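Local coordinates for protein Rab3 interacting molecule variant 2 (Drosophila melanogaster, PDB 4TS6) that probably supports synaptic vesicle release at the presynaptic active zone as a Rab3-interacting RIM protein, here represented by its C2A domain, at residues Arg11-Leu16 / Ala126-Leu131; Ala48-Leu53 / Phe79-Leu84; Gly91-Val96 / Glu112-Leu117. All coordinates share one frame; numbering follows the deposited sequence.

Two four-stranded antiparallel sheets face each other in this C2 beta-sandwich, and the three contacts sample both the sheets and the packed interface between them. Contact 1 and contact 3 each join neighbouring strands, one in each sheet, by backbone hydrogen bonds; both are partly buried, with mainly leucines and valines on the inner face and mixed residues outside. Contact 2 is a buried meeting of residues from opposite sheets and has no hydrogen bond between its segments, mainly aliphatic carbon against aromatic rings. Contacts 1 and 3 touch in the core, where L16 and L12 pack on L94, I115 and V96. Contacts 2 and 3 meet in one sheet, where 48-53 and 91-96 run side by side.

Contact 1 of 3, residues Arg11-Leu16 / Ala126-Leu131; sequences RLQLKL and AEWYQL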
ATOM      1  N   ARG A  11      -5.521  -9.802  -2.365  1.00 27.79           N
ATOM      2  CA  ARG A  11      -6.072  -8.458  -2.466  1.00 26.44           C
ATOM      3  C   ARG A  11      -5.773  -7.668  -1.200  1.00 35.02           C
ATOM      4  O   ARG A  11      -5.465  -8.243  -0.146  1.00 28.20           O
ATOM      5  CB  ARG A  11      -7.583  -8.522  -2.732  1.00 29.11           C
ATOM      6  CG  ARG A  11      -8.281  -9.511  -1.860  1.00 35.47           C
ATOM      7  CD  ARG A  11      -9.765  -9.646  -2.196  1.00 39.30           C
ATOM      8  NE  ARG A  11     -10.423 -10.554  -1.256  1.00 35.99           N
ATOM      9  CZ  ARG A  11     -10.244 -11.874  -1.241  1.00 39.32           C
ATOM     10  NH1 ARG A  11      -9.423 -12.447  -2.113  1.00 46.20           N
ATOM     11  NH2 ARG A  11     -10.876 -12.621  -0.345  1.00 41.42           N
ATOM     12  N   LEU A  12      -5.862  -6.349  -1.315  1.00 28.76           N
ATOM     13  CA  LEU A  12      -5.429  -5.446  -0.270  1.00 27.18           C
ATOM     14  C   LEU A  12      -6.610  -4.563   0.106  1.00 26.87           C
ATOM     15  O   LEU A  12      -7.387  -4.180  -0.766  1.00 32.02           O
ATOM     16  CB  LEU A  12      -4.300  -4.578  -0.813  1.00 24.57           C
ATOM     17  CG  LEU A  12      -3.799  -3.430   0.050  1.00 34.66           C
ATOM     18  CD1 LEU A  12      -3.010  -3.975   1.223  1.00 34.32           C
ATOM     19  CD2 LEU A  12      -2.935  -2.503  -0.783  1.00 42.59           C
ATOM     20  N   GLN A  13      -6.754  -4.245   1.391  1.00 28.72           N
ATOM     21  CA  GLN A  13      -7.845  -3.366   1.840  1.00 26.82           C
ATOM     22  C   GLN A  13      -7.252  -2.026   2.237  1.00 31.07           C
ATOM     23  O   GLN A  13      -6.406  -1.964   3.128  1.00 27.59           O
ATOM     24  CB  GLN A  13      -8.582  -3.977   3.033  1.00 32.96           C
ATOM     25  CG  GLN A  13      -9.762  -3.125   3.534  1.00 34.92           C
ATOM     26  CD  GLN A  13     -10.539  -3.807   4.637  1.00 39.42           C
ATOM     27  OE1 GLN A  13      -9.961  -4.385   5.555  1.00 38.68           O
ATOM     28  NE2 GLN A  13     -11.854  -3.759   4.543  1.00 37.07           N
ATOM     29  N   LEU A  14      -7.678  -0.960   1.565  1.00 26.98           N
ATOM     30  CA  LEU A  14      -7.089   0.371   1.744  1.00 29.69           C
ATOM     31  C   LEU A  14      -8.186   1.375   2.035  1.00 31.46           C
ATOM     32  O   LEU A  14      -9.280   1.234   1.510  1.00 34.58           O
ATOM     33  CB  LEU A  14      -6.438   0.842   0.443  1.00 32.42           C
ATOM     34  CG  LEU A  14      -5.159   0.254  -0.117  1.00 42.08           C
ATOM     35  CD1 LEU A  14      -4.858   0.884  -1.462  1.00 36.80           C
ATOM     36  CD2 LEU A  14      -4.024   0.513   0.839  1.00 40.82           C
ATOM     37  N   LYS A  15      -7.884   2.396   2.841  1.00 26.83           N
ATOM     38  CA  LYS A  15      -8.768   3.557   2.990  1.00 33.27           C
ATOM     39  C   LYS A  15      -7.992   4.779   2.534  1.00 36.74           C
ATOM     40  O   LYS A  15      -6.847   4.970   2.930  1.00 31.09           O
ATOM     41  CB  LYS A  15      -9.202   3.753   4.445  1.00 32.53           C
ATOM     42  CG  LYS A  15      -9.947   2.576   5.036  1.00 43.73           C
ATOM     43  CD  LYS A  15     -10.054   2.681   6.552  1.00 51.58           C
ATOM     44  CE  LYS A  15     -10.949   3.827   6.984  1.00 66.04           C
ATOM     45  NZ  LYS A  15     -10.900   4.074   8.457  1.00 71.01           N
ATOM     46  N   LEU A  16      -8.604   5.596   1.685  1.00 26.82           N
ATOM     47  CA  LEU A  16      -7.967   6.824   1.224  1.00 27.14           C
ATOM     48  C   LEU A  16      -8.862   7.997   1.555  1.00 34.13           C
ATOM     49  O   LEU A  16     -10.030   8.003   1.171  1.00 35.73           O
ATOM     50  CB  LEU A  16      -7.737   6.783  -0.290  1.00 32.06           C
ATOM     51  CG  LEU A  16      -6.811   5.702  -0.843  1.00 35.07           C
ATOM     52  CD1 LEU A  16      -6.546   5.979  -2.305  1.00 38.81           C
ATOM     53  CD2 LEU A  16      -5.510   5.656  -0.062  1.00 34.13           C
ATOM     54  N   ALA A 126     -13.248   2.091   3.372  1.00 32.69           N
ATOM     55  CA  ALA A 126     -12.410   0.918   3.140  1.00 40.32           C
ATOM     56  C   ALA A 126     -12.823   0.270   1.828  1.00 41.78           C
ATOM     57  O   ALA A 126     -14.008   0.070   1.582  1.00 33.17           O
ATOM     58  CB  ALA A 126     -12.544  -0.058   4.273  1.00 44.77           C
ATOM     59  N   GLU A 127     -11.854  -0.024   0.972  1.00 29.58           N
ATOM     60  CA  GLU A 127     -12.134  -0.656  -0.313  1.00 35.69           C
ATOM     61  C   GLU A 127     -11.134  -1.779  -0.557  1.00 33.32           C
ATOM     62  O   GLU A 127     -10.042  -1.746  -0.018  1.00 31.84           O
ATOM     63  CB  GLU A 127     -12.022   0.370  -1.438  1.00 42.41           C
ATOM     64  CG  GLU A 127     -13.050   1.486  -1.384  1.00 57.60           C
ATOM     65  CD  GLU A 127     -12.990   2.376  -2.616  1.00 79.00           C
ATOM     66  OE1 GLU A 127     -12.170   2.082  -3.517  1.00 75.85           O
ATOM     67  OE2 GLU A 127     -13.763   3.362  -2.682  1.00 90.88           O
ATOM     68  N   TRP A 128     -11.506  -2.764  -1.370  1.00 32.95           N
ATOM     69  CA  TRP A 128     -10.605  -3.863  -1.684  1.00 31.53           C
ATOM     70  C   TRP A 128     -10.062  -3.771  -3.101  1.00 39.50           C
ATOM     71  O   TRP A 128     -10.807  -3.527  -4.047  1.00 36.49           O
ATOM     72  CB  TRP A 128     -11.311  -5.196  -1.503  1.00 32.81           C
ATOM     73  CG  TRP A 128     -11.603  -5.531  -0.080  1.00 33.49           C
ATOM     74  CD1 TRP A 128     -12.738  -5.220   0.626  1.00 35.42           C
ATOM     75  CD2 TRP A 128     -10.765  -6.273   0.813  1.00 36.42           C
ATOM     76  NE1 TRP A 128     -12.641  -5.713   1.908  1.00 35.79           N
ATOM     77  CE2 TRP A 128     -11.447  -6.377   2.042  1.00 32.24           C
ATOM     78  CE3 TRP A 128      -9.497  -6.860   0.692  1.00 39.24           C
ATOM     79  CZ2 TRP A 128     -10.899  -7.031   3.146  1.00 36.52           C
ATOM     80  CZ3 TRP A 128      -8.957  -7.520   1.788  1.00 34.52           C
ATOM     81  CH2 TRP A 128      -9.656  -7.599   2.997  1.00 36.59           C
ATOM     82  N   TYR A 129      -8.755  -3.979  -3.242  1.00 28.84           N
ATOM     83  CA  TYR A 129      -8.110  -3.887  -4.541  1.00 28.56           C
ATOM     84  C   TYR A 129      -7.343  -5.157  -4.857  1.00 34.54           C
ATOM     85  O   TYR A 129      -6.565  -5.650  -4.031  1.00 26.26           O
ATOM     86  CB  TYR A 129      -7.138  -2.712  -4.546  1.00 26.09           C
ATOM     87  CG  TYR A 129      -7.809  -1.380  -4.331  1.00 31.66           C
ATOM     88  CD1 TYR A 129      -8.038  -0.895  -3.055  1.00 34.15           C
ATOM     89  CD2 TYR A 129      -8.211  -0.609  -5.406  1.00 42.66           C
ATOM     90  CE1 TYR A 129      -8.656   0.332  -2.856  1.00 33.49           C
ATOM     91  CE2 TYR A 129      -8.820   0.613  -5.220  1.00 46.75           C
ATOM     92  CZ  TYR A 129      -9.038   1.079  -3.946  1.00 38.39           C
ATOM     93  OH  TYR A 129      -9.647   2.297  -3.772  1.00 46.04           O
ATOM     94  N   GLN A 130      -7.547  -5.664  -6.064  1.00 28.08           N
ATOM     95  CA  GLN A 130      -6.891  -6.883  -6.512  1.00 27.87           C
ATOM     96  C   GLN A 130      -5.406  -6.593  -6.684  1.00 26.88           C
ATOM     97  O   GLN A 130      -5.044  -5.600  -7.308  1.00 27.67           O
ATOM     98  CB  GLN A 130      -7.481  -7.308  -7.854  1.00 43.66           C
ATOM     99  CG  GLN A 130      -7.189  -8.732  -8.220  1.00 58.44           C
ATOM    100  CD  GLN A 130      -7.834  -9.703  -7.252  1.00 68.37           C
ATOM    101  OE1 GLN A 130      -8.938  -9.462  -6.755  1.00 69.17           O
ATOM    102  NE2 GLN A 130      -7.143 -10.800  -6.965  1.00 70.74           N
ATOM    103  N   LEU A 131      -4.543  -7.426  -6.114  1.00 26.75           N
ATOM    104  CA  LEU A 131      -3.108  -7.221  -6.322  1.00 29.87           C
ATOM    105  C   LEU A 131      -2.798  -7.522  -7.788  1.00 31.59           C
ATOM    106  O   LEU A 131      -3.366  -8.453  -8.365  1.00 31.90           O
ATOM    107  CB  LEU A 131      -2.280  -8.128  -5.409  1.00 29.82           C
ATOM    108  CG  LEU A 131      -2.231  -7.761  -3.924  1.00 36.72           C
ATOM    109  CD1 LEU A 131      -1.386  -8.763  -3.146  1.00 35.25           C
ATOM    110  CD2 LEU A 131      -1.655  -6.383  -3.736  1.00 29.76           C
TER
HETATM  111  O   HOH W   1      -9.769   3.203  -1.009  1.00 45.94           O
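Q13 lies along one face of the W128 indole, the two residues forming a non-hydrogen-bonded pair of antiparallel strands. With CG anti to its amide nitrogen (chi1 -179°) and the chain straight beyond, the whole side chain can follow the ring. CB stands over the six-membered ring, 3.6 Å from its centroid, in a CH-pi contact almost on the normal. CG passes on toward W128 CE2, and CD comes 3.6 Å from W128 CZ2, the amide stacked on the ring with their planes 28° apart. At the tip, OE1 stays near CZ2, while NE2 ends 3.4 Å from W128 NE1, two donors that do not bond each other. Glutamine suits a partly exposed place, being long, flat and polar at its end. Replacing it with alanine would remove that amide and is likely to leave much of the indole face uncovered and freer to turn.

On the face of L12, L14, E127 and Y129, L14 CD1 meets Y129 CD1 at 4.0 Å. The Y129 hydroxyl bonds H120 and a water in the ring plane, which donates to L14 O. Four backbone bonds, two for L12 with Y129 and two for L14 with E127, close the hydrogen-bonded pairs; Y129 N to L12 O spans 2.8 Å. Strand 11-19 lies between 24-33 and the outermost strand 123-130, its leucines L12 and L14 turned toward V96 and I115 of the other sheet.

Contact 2 of 3, residues Ala48-Leu53 / Phe79-Leu84; sequences AKVFLL and FVYSGL
L52 and Y81 make the central CH-pi contact here, with L52 CB over one face of the phenol, 4.0 Å from the centroid and 16° off the normal. The two side chains slide past each other in opposite directions, and Y81 reaches across because its CG lies anti to the carbonyl carbon (chi1 -73°), the ring running on toward the opposing strand.

Further apolar contacts flank this pair. V50 uses both branches: CG1 lies at the edge of the Y81 ring, near its plane and 4.3 Å from Y81 CE2, and CG2 meets F79 CE2 at 4.2 Å. Farther along, L52 CD2 and L84 CD1 come tip to tip at 3.7 Å. Valine and leucine suit such buried places, since their branches can meet two aromatic or aliphatic neighbours at once.

The polar end of Y81 looks elsewhere. Y81 OH is 3.3 Å from V50 O, but the angle is poor and no bond forms; the hydroxyl is hydrogen-bonded to S60 O instead. R62 acts on the ring, in a cation-pi contact.

Strands 46-53 and 74-81 belong to different sheets, their short axes 9.5 Å apart and 13° from parallel, a spacing bridged mainly by side chains. The chemistry therefore implies hydrophobic closure of the sandwich: the sheets meet here mostly through carbon, and the buried hydroxyl is satisfied by a neighbouring carbonyl rather than by the facing strand.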
ATOM      1  N   ALA A  48       4.368  -3.610   3.312  1.00 17.82           N
ATOM      2  CA  ALA A  48       4.006  -2.835   2.144  1.00 15.47           C
ATOM      3  C   ALA A  48       4.839  -1.584   2.067  1.00 21.05           C
ATOM      4  O   ALA A  48       5.247  -1.029   3.086  1.00 21.90           O
ATOM      5  CB  ALA A  48       2.521  -2.496   2.168  1.00 23.89           C
ATOM      6  N   LYS A  49       5.113  -1.150   0.845  1.00 18.18           N
ATOM      7  CA  LYS A  49       5.769   0.117   0.640  1.00 16.03           C
ATOM      8  C   LYS A  49       4.790   0.993  -0.117  1.00 20.75           C
ATOM      9  O   LYS A  49       4.056   0.508  -0.976  1.00 23.72           O
ATOM     10  CB  LYS A  49       7.052  -0.079  -0.177  1.00 20.70           C
ATOM     11  CG  LYS A  49       8.312   0.337   0.554  1.00 42.23           C
ATOM     12  CD  LYS A  49       9.469  -0.636   0.355  1.00 48.47           C
ATOM     13  CE  LYS A  49      10.095  -0.551  -1.027  1.00 56.78           C
ATOM     14  NZ  LYS A  49      11.417  -1.271  -1.073  1.00 51.33           N
ATOM     15  N   VAL A  50       4.767   2.285   0.194  1.00 21.29           N
ATOM     16  CA  VAL A  50       3.844   3.190  -0.496  1.00 17.24           C
ATOM     17  C   VAL A  50       4.644   4.375  -0.998  1.00 22.20           C
ATOM     18  O   VAL A  50       5.489   4.906  -0.268  1.00 18.68           O
ATOM     19  CB  VAL A  50       2.773   3.724   0.459  1.00 21.23           C
ATOM     20  CG1 VAL A  50       1.746   4.582  -0.289  1.00 24.44           C
ATOM     21  CG2 VAL A  50       2.086   2.571   1.174  1.00 26.39           C
ATOM     22  N   PHE A  51       4.388   4.786  -2.242  1.00 18.66           N
ATOM     23  CA  PHE A  51       5.007   5.994  -2.788  1.00 22.18           C
ATOM     24  C   PHE A  51       3.924   6.866  -3.358  1.00 26.22           C
ATOM     25  O   PHE A  51       2.949   6.345  -3.905  1.00 21.78           O
ATOM     26  CB  PHE A  51       5.957   5.638  -3.930  1.00 23.14           C
ATOM     27  CG  PHE A  51       7.291   5.156  -3.472  1.00 24.50           C
ATOM     28  CD1 PHE A  51       7.499   3.817  -3.194  1.00 27.11           C
ATOM     29  CD2 PHE A  51       8.340   6.045  -3.321  1.00 29.11           C
ATOM     30  CE1 PHE A  51       8.750   3.367  -2.766  1.00 30.18           C
ATOM     31  CE2 PHE A  51       9.588   5.610  -2.901  1.00 28.45           C
ATOM     32  CZ  PHE A  51       9.786   4.268  -2.624  1.00 30.91           C
ATOM     33  N   LEU A  52       4.085   8.183  -3.257  1.00 16.74           N
ATOM     34  CA  LEU A  52       3.175   9.076  -3.985  1.00 24.49           C
ATOM     35  C   LEU A  52       3.919   9.570  -5.207  1.00 27.61           C
ATOM     36  O   LEU A  52       4.694  10.528  -5.120  1.00 29.29           O
ATOM     37  CB  LEU A  52       2.744  10.256  -3.110  1.00 21.41           C
ATOM     38  CG  LEU A  52       1.778  11.253  -3.750  1.00 25.68           C
ATOM     39  CD1 LEU A  52       0.463  10.548  -4.093  1.00 26.19           C
ATOM     40  CD2 LEU A  52       1.533  12.413  -2.815  1.00 28.23           C
ATOM     41  N   LEU A  53       3.697   8.908  -6.342  1.00 23.00           N
ATOM     42  CA  LEU A  53       4.474   9.168  -7.557  1.00 17.47           C
ATOM     43  C   LEU A  53       4.003  10.463  -8.218  1.00 18.24           C
ATOM     44  O   LEU A  53       2.840  10.840  -8.053  1.00 27.21           O
ATOM     45  CB  LEU A  53       4.351   7.991  -8.533  1.00 20.27           C
ATOM     46  CG  LEU A  53       4.817   6.631  -8.027  1.00 23.25           C
ATOM     47  CD1 LEU A  53       4.655   5.612  -9.139  1.00 22.98           C
ATOM     48  CD2 LEU A  53       6.258   6.724  -7.612  1.00 24.68           C
ATOM     49  N   PHE A  79      -0.718   6.407   6.960  1.00 25.88           N
ATOM     50  CA  PHE A  79       0.367   7.282   6.530  1.00 23.91           C
ATOM     51  C   PHE A  79      -0.237   8.593   6.057  1.00 29.37           C
ATOM     52  O   PHE A  79      -1.372   8.624   5.586  1.00 24.86           O
ATOM     53  CB  PHE A  79       1.158   6.641   5.388  1.00 25.12           C
ATOM     54  CG  PHE A  79       1.782   5.312   5.749  1.00 24.68           C
ATOM     55  CD1 PHE A  79       2.736   5.226   6.755  1.00 25.00           C
ATOM     56  CD2 PHE A  79       1.427   4.160   5.064  1.00 27.95           C
ATOM     57  CE1 PHE A  79       3.315   3.996   7.088  1.00 23.09           C
ATOM     58  CE2 PHE A  79       2.001   2.933   5.384  1.00 31.94           C
ATOM     59  CZ  PHE A  79       2.949   2.855   6.400  1.00 24.37           C
ATOM     60  N   VAL A  80       0.519   9.677   6.181  1.00 25.15           N
ATOM     61  CA  VAL A  80       0.007  10.991   5.798  1.00 24.69           C
ATOM     62  C   VAL A  80       0.965  11.652   4.809  1.00 29.18           C
ATOM     63  O   VAL A  80       2.181  11.614   5.003  1.00 31.64           O
ATOM     64  CB  VAL A  80      -0.178  11.895   7.038  1.00 36.01           C
ATOM     65  CG1 VAL A  80      -0.595  13.289   6.622  1.00 30.96           C
ATOM     66  CG2 VAL A  80      -1.218  11.304   7.965  1.00 38.12           C
ATOM     67  N   TYR A  81       0.417  12.218   3.735  1.00 21.63           N
ATOM     68  CA  TYR A  81       1.200  13.008   2.788  1.00 23.99           C
ATOM     69  C   TYR A  81       0.719  14.442   2.877  1.00 23.45           C
ATOM     70  O   TYR A  81      -0.455  14.695   2.654  1.00 23.26           O
ATOM     71  CB  TYR A  81       0.989  12.497   1.366  1.00 26.93           C
ATOM     72  CG  TYR A  81       1.664  11.174   1.101  1.00 30.35           C
ATOM     73  CD1 TYR A  81       3.032  11.113   0.858  1.00 24.19           C
ATOM     74  CD2 TYR A  81       0.942   9.990   1.090  1.00 22.09           C
ATOM     75  CE1 TYR A  81       3.670   9.900   0.612  1.00 29.54           C
ATOM     76  CE2 TYR A  81       1.576   8.759   0.842  1.00 24.28           C
ATOM     77  CZ  TYR A  81       2.941   8.732   0.609  1.00 22.29           C
ATOM     78  OH  TYR A  81       3.588   7.538   0.356  1.00 22.14           O
ATOM     79  N   SER A  82       1.622  15.368   3.177  1.00 22.53           N
ATOM     80  CA  SER A  82       1.251  16.751   3.473  1.00 26.24           C
ATOM     81  C   SER A  82       1.527  17.722   2.329  1.00 26.30           C
ATOM     82  O   SER A  82       2.177  17.371   1.341  1.00 24.99           O
ATOM     83  CB  SER A  82       1.999  17.213   4.727  1.00 26.72           C
ATOM     84  OG  SER A  82       1.758  16.320   5.797  1.00 36.88           O
ATOM     85  N   GLY A  83       1.022  18.948   2.457  1.00 22.60           N
ATOM     86  CA  GLY A  83       1.298  19.986   1.472  1.00 24.38           C
ATOM     87  C   GLY A  83       0.620  19.781   0.126  1.00 23.37           C
ATOM     88  O   GLY A  83       1.179  20.143  -0.917  1.00 27.37           O
ATOM     89  N   LEU A  84      -0.605  19.258   0.146  1.00 24.95           N
ATOM     90  CA  LEU A  84      -1.315  18.917  -1.092  1.00 24.12           C
ATOM     91  C   LEU A  84      -2.717  19.523  -1.172  1.00 27.59           C
ATOM     92  O   LEU A  84      -3.537  19.292  -0.285  1.00 28.15           O
ATOM     93  CB  LEU A  84      -1.433  17.387  -1.198  1.00 24.20           C
ATOM     94  CG  LEU A  84      -0.100  16.653  -1.358  1.00 27.20           C
ATOM     95  CD1 LEU A  84      -0.234  15.160  -1.086  1.00 28.05           C
ATOM     96  CD2 LEU A  84       0.464  16.896  -2.751  1.00 30.57           C
TER

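Contact 3 of 3, residues Gly91-Val96 / Glu112-Leu117; sequences GRLLEV and EVVIDL
L94 and I115 exchange two backbone hydrogen bonds, as do V96 and V113, in the two hydrogen-bonded pairs of this antiparallel hairpin. I115 N to L94 O spans 2.8 Å at 169°, and beyond the strands L117 N adds a weak bond to R92 O at 3.5 Å. A water accepts from G91 N and lies within reach of R92 O and D116 OD1, bridging the two segments; at the backbone angles of G91 a CB would be jammed against the preceding carbonyl oxygen, which favours glycine.

Apolar contacts lie on both faces. On the outer one, L93 has CG anti to its carbonyl carbon (chi1 -62°), which takes CD1 to 4.0 Å from V114 CG1 and CD2 to 3.7 Å from D116 CA. E95 runs beside V114, E95 CG against V114 CG2, lending its methylenes to the valine. Inward, L94 CB meets L117 CD2 at 4.3 Å. Valine and isoleucine, branched at CB, suit extended strands.

Among charges, E95 OE1 and E112 OE2 stand 4.6 Å apart, a repulsion probably eased by the salt bridge from E95 to R56.

Strand 93-100 is paired on its other side with 46-53, while 108-116 is outermost; L94, V96 and I115 face L16, L12 and L14 of strand 11-19.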
ATOM      1  N   GLY A  91      -2.927  13.609 -11.676  1.00 28.06           N
ATOM      2  CA  GLY A  91      -1.719  13.277 -12.404  1.00 33.19           C
ATOM      3  C   GLY A  91      -0.744  12.498 -11.538  1.00 31.22           C
ATOM      4  O   GLY A  91       0.222  11.910 -12.044  1.00 30.16           O
ATOM      5  N   ARG A  92      -0.996  12.471 -10.233  1.00 24.98           N
ATOM      6  CA  ARG A  92      -0.186  11.632  -9.349  1.00 25.44           C
ATOM      7  C   ARG A  92      -0.779  10.247  -9.147  1.00 29.75           C
ATOM      8  O   ARG A  92      -1.976  10.029  -9.368  1.00 22.02           O
ATOM      9  CB  ARG A  92       0.040  12.306  -8.001  1.00 24.68           C
ATOM     10  CG  ARG A  92       0.628  13.682  -8.141  1.00 25.38           C
ATOM     11  CD  ARG A  92       1.386  14.059  -6.899  1.00 32.85           C
ATOM     12  NE  ARG A  92       1.478  15.510  -6.808  1.00 50.33           N
ATOM     13  CZ  ARG A  92       2.234  16.161  -5.931  1.00 53.63           C
ATOM     14  NH1 ARG A  92       2.983  15.481  -5.067  1.00 37.95           N
ATOM     15  NH2 ARG A  92       2.238  17.491  -5.930  1.00 46.33           N
ATOM     16  N   LEU A  93       0.071   9.307  -8.734  1.00 26.69           N
ATOM     17  CA  LEU A  93      -0.359   7.924  -8.536  1.00 24.18           C
ATOM     18  C   LEU A  93       0.038   7.490  -7.142  1.00 23.80           C
ATOM     19  O   LEU A  93       1.143   7.777  -6.703  1.00 24.35           O
ATOM     20  CB  LEU A  93       0.319   6.996  -9.543  1.00 24.36           C
ATOM     21  CG  LEU A  93       0.032   7.226 -11.022  1.00 26.48           C
ATOM     22  CD1 LEU A  93       0.797   6.216 -11.862  1.00 26.79           C
ATOM     23  CD2 LEU A  93      -1.442   7.112 -11.291  1.00 24.93           C
ATOM     24  N   LEU A  94      -0.857   6.808  -6.436  1.00 26.99           N
ATOM     25  CA  LEU A  94      -0.450   6.165  -5.187  1.00 20.55           C
ATOM     26  C   LEU A  94      -0.060   4.731  -5.533  1.00 23.25           C
ATOM     27  O   LEU A  94      -0.880   3.968  -6.036  1.00 28.49           O
ATOM     28  CB  LEU A  94      -1.589   6.161  -4.167  1.00 25.77           C
ATOM     29  CG  LEU A  94      -1.183   5.752  -2.747  1.00 30.69           C
ATOM     30  CD1 LEU A  94      -0.387   6.869  -2.121  1.00 24.36           C
ATOM     31  CD2 LEU A  94      -2.405   5.418  -1.901  1.00 27.09           C
ATOM     32  N   GLU A  95       1.195   4.373  -5.285  1.00 20.17           N
ATOM     33  CA  GLU A  95       1.708   3.058  -5.672  1.00 18.12           C
ATOM     34  C   GLU A  95       1.973   2.295  -4.389  1.00 21.94           C
ATOM     35  O   GLU A  95       2.858   2.667  -3.613  1.00 21.28           O
ATOM     36  CB  GLU A  95       3.012   3.209  -6.473  1.00 22.89           C
ATOM     37  CG  GLU A  95       3.568   1.894  -7.060  1.00 28.30           C
ATOM     38  CD  GLU A  95       5.032   2.004  -7.473  1.00 34.02           C
ATOM     39  OE1 GLU A  95       5.337   1.946  -8.699  1.00 23.74           O
ATOM     40  OE2 GLU A  95       5.882   2.138  -6.562  1.00 31.92           O
ATOM     41  N   VAL A  96       1.185   1.249  -4.151  1.00 20.88           N
ATOM     42  CA  VAL A  96       1.334   0.429  -2.955  1.00 19.78           C
ATOM     43  C   VAL A  96       1.847  -0.926  -3.408  1.00 22.73           C
ATOM     44  O   VAL A  96       1.209  -1.609  -4.216  1.00 21.01           O
ATOM     45  CB  VAL A  96      -0.017   0.222  -2.230  1.00 23.03           C
ATOM     46  CG1 VAL A  96       0.193  -0.624  -0.961  1.00 26.54           C
ATOM     47  CG2 VAL A  96      -0.678   1.571  -1.889  1.00 22.53           C
ATOM     48  N   GLU A 112       1.002  -5.405  -6.434  1.00 23.97           N
ATOM     49  CA  GLU A 112       0.921  -3.965  -6.285  1.00 19.14           C
ATOM     50  C   GLU A 112      -0.502  -3.511  -6.551  1.00 23.82           C
ATOM     51  O   GLU A 112      -1.275  -4.199  -7.221  1.00 21.48           O
ATOM     52  CB  GLU A 112       1.869  -3.263  -7.282  1.00 25.82           C
ATOM     53  CG  GLU A 112       1.433  -3.468  -8.741  1.00 23.36           C
ATOM     54  CD  GLU A 112       2.200  -2.606  -9.724  1.00 32.26           C
ATOM     55  OE1 GLU A 112       1.731  -2.461 -10.881  1.00 32.62           O
ATOM     56  OE2 GLU A 112       3.271  -2.087  -9.349  1.00 31.00           O
ATOM     57  N   VAL A 113      -0.843  -2.362  -5.980  1.00 21.80           N
ATOM     58  CA  VAL A 113      -2.103  -1.692  -6.260  1.00 21.72           C
ATOM     59  C   VAL A 113      -1.693  -0.278  -6.582  1.00 22.14           C
ATOM     60  O   VAL A 113      -0.971   0.357  -5.811  1.00 23.37           O
ATOM     61  CB  VAL A 113      -3.042  -1.714  -5.038  1.00 20.52           C
ATOM     62  CG1 VAL A 113      -4.231  -0.785  -5.254  1.00 29.33           C
ATOM     63  CG2 VAL A 113      -3.545  -3.138  -4.774  1.00 20.29           C
ATOM     64  N   VAL A 114      -2.097   0.198  -7.752  1.00 19.46           N
ATOM     65  CA  VAL A 114      -1.743   1.547  -8.154  1.00 19.68           C
ATOM     66  C   VAL A 114      -3.019   2.347  -8.329  1.00 26.52           C
ATOM     67  O   VAL A 114      -3.919   1.950  -9.078  1.00 23.57           O
ATOM     68  CB  VAL A 114      -0.917   1.565  -9.452  1.00 29.84           C
ATOM     69  CG1 VAL A 114      -0.550   2.993  -9.820  1.00 31.33           C
ATOM     70  CG2 VAL A 114       0.350   0.760  -9.269  1.00 29.56           C
ATOM     71  N   ILE A 115      -3.113   3.459  -7.617  1.00 23.32           N
ATOM     72  CA  ILE A 115      -4.345   4.242  -7.669  1.00 32.87           C
ATOM     73  C   ILE A 115      -4.153   5.552  -8.419  1.00 32.84           C
ATOM     74  O   ILE A 115      -3.239   6.309  -8.115  1.00 22.31           O
ATOM     75  CB  ILE A 115      -4.915   4.461  -6.260  1.00 32.08           C
ATOM     76  CG1 ILE A 115      -5.410   3.103  -5.713  1.00 34.10           C
ATOM     77  CG2 ILE A 115      -6.066   5.453  -6.298  1.00 31.88           C
ATOM     78  CD1 ILE A 115      -5.767   3.103  -4.243  1.00 39.22           C
ATOM     79  N   ASP A 116      -4.999   5.787  -9.424  1.00 34.60           N
ATOM     80  CA  ASP A 116      -5.010   7.047 -10.170  1.00 39.42           C
ATOM     81  C   ASP A 116      -5.849   8.049  -9.369  1.00 30.22           C
ATOM     82  O   ASP A 116      -7.075   8.048  -9.449  1.00 35.70           O
ATOM     83  CB  ASP A 116      -5.607   6.831 -11.570  1.00 41.88           C
ATOM     84  CG  ASP A 116      -5.263   7.960 -12.554  1.00 54.55           C
ATOM     85  OD1 ASP A 116      -4.973   9.098 -12.115  1.00 47.53           O
ATOM     86  OD2 ASP A 116      -5.294   7.702 -13.779  1.00 52.30           O
ATOM     87  N   LEU A 117      -5.187   8.897  -8.592  1.00 25.48           N
ATOM     88  CA  LEU A 117      -5.889   9.709  -7.597  1.00 24.72           C
ATOM     89  C   LEU A 117      -6.841  10.711  -8.221  1.00 32.33           C
ATOM     90  O   LEU A 117      -7.784  11.150  -7.578  1.00 33.71           O
ATOM     91  CB  LEU A 117      -4.897  10.420  -6.687  1.00 23.70           C
ATOM     92  CG  LEU A 117      -4.048   9.462  -5.861  1.00 29.76           C
ATOM     93  CD1 LEU A 117      -2.865  10.177  -5.254  1.00 25.75           C
ATOM     94  CD2 LEU A 117      -4.920   8.866  -4.779  1.00 28.51           C
TER
HETATM   95  O   HOH W   2      -3.886  11.062 -10.976  1.00 32.44           O